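Local coordinates for 2-C-methyl-D-erythritol 4-phosphate cytidylyltransferase (Anaerococcus prevotii, PDB 4KT7), which probably catalyses the transfer of a cytidylyl group from CTP to 2-C-methyl-D-erythritol 4-phosphate in the DXP route to isoprenoids, at residues Asp64-Ile67 with Ile68-Ile71; Gly36-Val39 with Leu40-Thr43. All blocks are in the same frame, centred on the assembly; numbering follows the deposited sequence.

Contact 1 of 2, residues Asp64-Ile67 with Ile68-Ile71; sequences DEDI and IKDI
Glu-65 and Lys-69 meet one turn apart: CG of Glu-65 stands opposite its own backbone N (chi1 -178°), and CG of Lys-69 lies beside its N and opposite its carbonyl carbon (chi1 -66°). With both chains extended beyond CG and crossing at an angle, these settings bring Lys-69 CE to 3.7 Å from Glu-65 OE2. The ammonium itself stays beyond salt-bridge range, with NZ 4.2 Å from Glu-65 OE2 and 4.4 Å from Asp-66 OD1; the attraction is therefore probably diffuse and shared between two carboxylates. Glu-65 has firmer partners in the hydroxyls of Tyr-81 and Tyr-83, one for each carboxylate oxygen.

An apolar pair runs along another side of the same helical turn. Ile-67 CG2 lies 4.0 Å from Ile-71 CD1, a van der Waals distance one turn apart. Beneath these side chains four successive i to i+4 backbone bonds define the alpha helix, from Ile-68 N to Asp-64 O (2.8 Å) through to Ile-71 N to Ile-67 O (3.0 Å). Asp-64 occupies the N-cap position, but its carboxylate makes no capping bond; it turns instead to the backbone N of Leu-21 and forms a salt bridge with Arg-22.

The turn belongs to helix 65-73, the connection of a beta-alpha-beta unit between strands 55-60 and 79-83. Ile-68 packs on Ile-60 and Tyr-81 of those strands, while Ile-71 reaches Glu-41 of the neighbouring helix 39-48.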
loop_
_atom_site.group_PDB
_atom_site.type_symbol
_atom_site.label_atom_id
_atom_site.label_comp_id
_atom_site.label_asym_id
_atom_site.label_seq_id
_atom_site.Cartn_x
_atom_site.Cartn_y
_atom_site.Cartn_z
ATOM N N ASP A 64 -10.959 21.545 18.415
ATOM C CA ASP A 64 -11.117 22.080 17.058
ATOM C C ASP A 64 -12.488 22.727 16.843
ATOM O O ASP A 64 -12.814 23.124 15.719
ATOM C CB ASP A 64 -10.964 20.963 16.022
ATOM C CG ASP A 64 -9.523 20.512 15.822
ATOM O OD1 ASP A 64 -8.586 21.327 15.967
ATOM O OD2 ASP A 64 -9.332 19.326 15.476
ATOM N N GLU A 65 -13.287 22.836 17.906
ATOM C CA GLU A 65 -14.686 23.255 17.769
ATOM C C GLU A 65 -14.887 24.635 17.113
ATOM O O GLU A 65 -15.713 24.780 16.217
ATOM C CB GLU A 65 -15.428 23.182 19.111
ATOM C CG GLU A 65 -16.906 23.557 18.995
ATOM C CD GLU A 65 -17.705 23.275 20.259
ATOM O OE1 GLU A 65 -17.084 23.021 21.319
ATOM O OE2 GLU A 65 -18.958 23.314 20.193
ATOM N N ASP A 66 -14.125 25.633 17.543
ATOM C CA ASP A 66 -14.256 26.979 16.985
ATOM C C ASP A 66 -13.982 27.041 15.485
ATOM O O ASP A 66 -14.730 27.662 14.734
ATOM C CB ASP A 66 -13.352 27.954 17.737
ATOM C CG ASP A 66 -13.858 28.244 19.133
ATOM O OD1 ASP A 66 -15.098 28.287 19.306
ATOM O OD2 ASP A 66 -13.025 28.417 20.051
ATOM N N ILE A 67 -12.908 26.394 15.052
ATOM C CA ILE A 67 -12.594 26.316 13.630
ATOM C C ILE A 67 -13.612 25.442 12.893
ATOM O O ILE A 67 -13.922 25.689 11.720
ATOM C CB ILE A 67 -11.164 25.787 13.401
ATOM C CG1 ILE A 67 -10.165 26.649 14.175
ATOM C CG2 ILE A 67 -10.822 25.771 11.925
ATOM C CD1 ILE A 67 -10.171 28.113 13.780
ATOM N N ILE A 68 -14.140 24.426 13.575
ATOM C CA ILE A 68 -15.208 23.616 12.990
ATOM C C ILE A 68 -16.455 24.451 12.710
ATOM O O ILE A 68 -17.062 24.322 11.642
ATOM C CB ILE A 68 -15.576 22.402 13.861
ATOM C CG1 ILE A 68 -14.455 21.358 13.804
ATOM C CG2 ILE A 68 -16.854 21.745 13.357
ATOM C CD1 ILE A 68 -14.309 20.690 12.435
ATOM N N LYS A 69 -16.822 25.317 13.656
ATOM C CA LYS A 69 -17.957 26.214 13.473
ATOM C C LYS A 69 -17.759 27.140 12.270
ATOM O O LYS A 69 -18.693 27.393 11.497
ATOM C CB LYS A 69 -18.163 27.063 14.732
ATOM C CG LYS A 69 -18.592 26.285 15.964
ATOM C CD LYS A 69 -18.770 27.234 17.153
ATOM C CE LYS A 69 -19.325 26.513 18.378
ATOM N NZ LYS A 69 -19.440 27.403 19.577
ATOM N N ASP A 70 -16.544 27.659 12.124
ATOM C CA ASP A 70 -16.238 28.596 11.044
ATOM C C ASP A 70 -16.347 27.889 9.699
ATOM O O ASP A 70 -16.846 28.440 8.720
ATOM C CB ASP A 70 -14.830 29.170 11.208
ATOM C CG ASP A 70 -14.702 30.086 12.413
ATOM O OD1 ASP A 70 -15.742 30.537 12.944
ATOM O OD2 ASP A 70 -13.552 30.365 12.816
ATOM N N ILE A 71 -15.875 26.654 9.665
ATOM C CA ILE A 71 -15.939 25.863 8.456
ATOM C C ILE A 71 -17.394 25.552 8.110
ATOM O O ILE A 71 -17.792 25.633 6.945
ATOM C CB ILE A 71 -15.090 24.589 8.607
ATOM C CG1 ILE A 71 -13.603 24.947 8.450
ATOM C CG2 ILE A 71 -15.513 23.516 7.611
ATOM C CD1 ILE A 71 -12.657 23.879 8.979
#

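Contact 2 of 2, residues Gly36-Val39 with Leu40-Thr43; sequences GRKV and LEIT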
loop_
_atom_site.group_PDB
_atom_site.type_symbol
_atom_site.label_atom_id
_atom_site.label_comp_id
_atom_site.label_asym_id
_atom_site.label_seq_id
_atom_site.Cartn_x
_atom_site.Cartn_y
_atom_site.Cartn_z
ATOM N N GLY A 36 -3.866 24.760 -0.348
ATOM C CA GLY A 36 -4.336 26.025 0.186
ATOM C C GLY A 36 -5.683 25.912 0.876
ATOM O O GLY A 36 -6.308 26.923 1.211
ATOM N N ARG A 37 -6.133 24.684 1.108
ATOM C CA ARG A 37 -7.417 24.468 1.758
ATOM C C ARG A 37 -7.291 23.364 2.808
ATOM O O ARG A 37 -6.605 22.364 2.585
ATOM C CB ARG A 37 -8.476 24.110 0.710
ATOM C CG ARG A 37 -9.920 24.260 1.171
ATOM C CD ARG A 37 -10.821 24.583 -0.016
ATOM N NE ARG A 37 -10.370 23.911 -1.235
ATOM C CZ ARG A 37 -11.137 23.134 -1.993
ATOM N NH1 ARG A 37 -12.404 22.929 -1.664
ATOM N NH2 ARG A 37 -10.638 22.562 -3.080
ATOM N N LYS A 38 -7.931 23.563 3.957
ATOM C CA LYS A 38 -7.924 22.575 5.029
ATOM C C LYS A 38 -8.463 21.260 4.468
ATOM O O LYS A 38 -9.452 21.262 3.738
ATOM C CB LYS A 38 -8.781 23.051 6.203
ATOM C CG LYS A 38 -8.259 24.308 6.887
ATOM C CD LYS A 38 -9.199 24.755 7.998
ATOM C CE LYS A 38 -9.619 26.214 7.834
ATOM N NZ LYS A 38 -8.477 27.157 7.934
ATOM N N VAL A 39 -7.798 20.149 4.774
ATOM C CA VAL A 39 -8.191 18.854 4.214
ATOM C C VAL A 39 -9.656 18.512 4.468
ATOM O O VAL A 39 -10.342 17.986 3.588
ATOM C CB VAL A 39 -7.261 17.729 4.695
ATOM C CG1 VAL A 39 -7.819 16.365 4.325
ATOM C CG2 VAL A 39 -5.858 17.931 4.100
ATOM N N LEU A 40 -10.149 18.842 5.654
ATOM C CA LEU A 40 -11.517 18.497 6.014
ATOM C C LEU A 40 -12.498 19.272 5.143
ATOM O O LEU A 40 -13.573 18.769 4.825
ATOM C CB LEU A 40 -11.781 18.777 7.498
ATOM C CG LEU A 40 -13.187 18.421 7.984
ATOM C CD1 LEU A 40 -13.496 16.950 7.726
ATOM C CD2 LEU A 40 -13.346 18.749 9.463
ATOM N N GLU A 41 -12.124 20.489 4.750
ATOM C CA GLU A 41 -12.992 21.316 3.917
ATOM C C GLU A 41 -13.161 20.726 2.525
ATOM O O GLU A 41 -14.251 20.761 1.959
ATOM C CB GLU A 41 -12.445 22.738 3.794
ATOM C CG GLU A 41 -12.698 23.626 4.987
ATOM C CD GLU A 41 -12.260 25.055 4.721
ATOM O OE1 GLU A 41 -11.040 25.326 4.769
ATOM O OE2 GLU A 41 -13.133 25.901 4.437
ATOM N N ILE A 42 -12.083 20.189 1.967
ATOM C CA ILE A 42 -12.150 19.578 0.641
ATOM C C ILE A 42 -13.080 18.366 0.703
ATOM O O ILE A 42 -13.903 18.138 -0.194
ATOM C CB ILE A 42 -10.742 19.142 0.157
ATOM C CG1 ILE A 42 -9.782 20.340 0.175
ATOM C CG2 ILE A 42 -10.806 18.509 -1.229
ATOM C CD1 ILE A 42 -8.328 19.949 0.159
ATOM N N THR A 43 -12.956 17.596 1.779
ATOM C CA THR A 43 -13.774 16.409 1.975
ATOM C C THR A 43 -15.240 16.783 2.115
ATOM O O THR A 43 -16.114 16.227 1.437
ATOM C CB THR A 43 -13.362 15.677 3.255
ATOM O OG1 THR A 43 -11.957 15.399 3.207
ATOM C CG2 THR A 43 -14.149 14.371 3.412
#
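Ile-42 packs against the flat end of Arg-37, its CG1 over the centre of one guanidinium face, 3.8 Å above the plane. Arg-37 is modelled in two conformers, and this face contact belongs to one of them, so it is not the arginine's sole arrangement. In that conformer the chain starts with CG opposite the backbone N (chi1 -163°) and bends at chi3, which brings the flat group back over the first helical turn, and NH1 forms a salt bridge to Asp-45, farther along helix 39-48. With an alanine at Ile-42, the guanidinium in this conformer would probably lose the carbon packed against its face and be held less firmly in its orientation.

Among the backbone hydrogen bonds, Lys-38 O at the N-cap position receives two weak ones, from Glu-41 N at 3.0 Å with a bent N-H...O angle of 128°, and from Ile-42 N at 3.3 Å. The next bond, Thr-43 N to Val-39 O, is straighter (161°). Thr-43 OG1 also lies 3.1 Å from Val-39 O, but its hydroxyl has Gly-111 O as another partner, so the choice of acceptor is not settled.

Glu-41 OE1 meets the aliphatic stems of Lys-38 and Arg-37, not their charged ends. It lies 3.5 Å from both CB and CE of Lys-38, while Lys-38 NZ remains 4.5 Å from that oxygen, too far for a salt bridge. Arg-37 CG approaches the same OE1 to 3.9 Å.

Strand 37-38, paired antiparallel with strand 33-34, runs directly into helix 39-48, whose first backbone bonds, both to Lys-38 O, are weak. The opposite charges of Lys-38 and Glu-41 probably add a modest attraction without direct ion pairing.

From the N terminus, contact 2 comes first: residues 36-43 carry the chain from strand 37-38 into helix 39-48. Strand 55-60 follows, then contact 1 in helix 65-73, before the chain returns as strand 79-83. Each contact is a local turn with no residues between its segments, so neither closes a long loop; they lie in series, without nesting or crossing. The centres of contacts 1 and 2 are about 13 Å apart, yet side chains of the two touch. Ile-68 CD1 lies 3.7 Å from Leu-40 CD2, and Ile-71 CD1 is equally close to Lys-38 CD. These contacts tie the start of helix 39-48 to the helix of the following beta-alpha-beta unit.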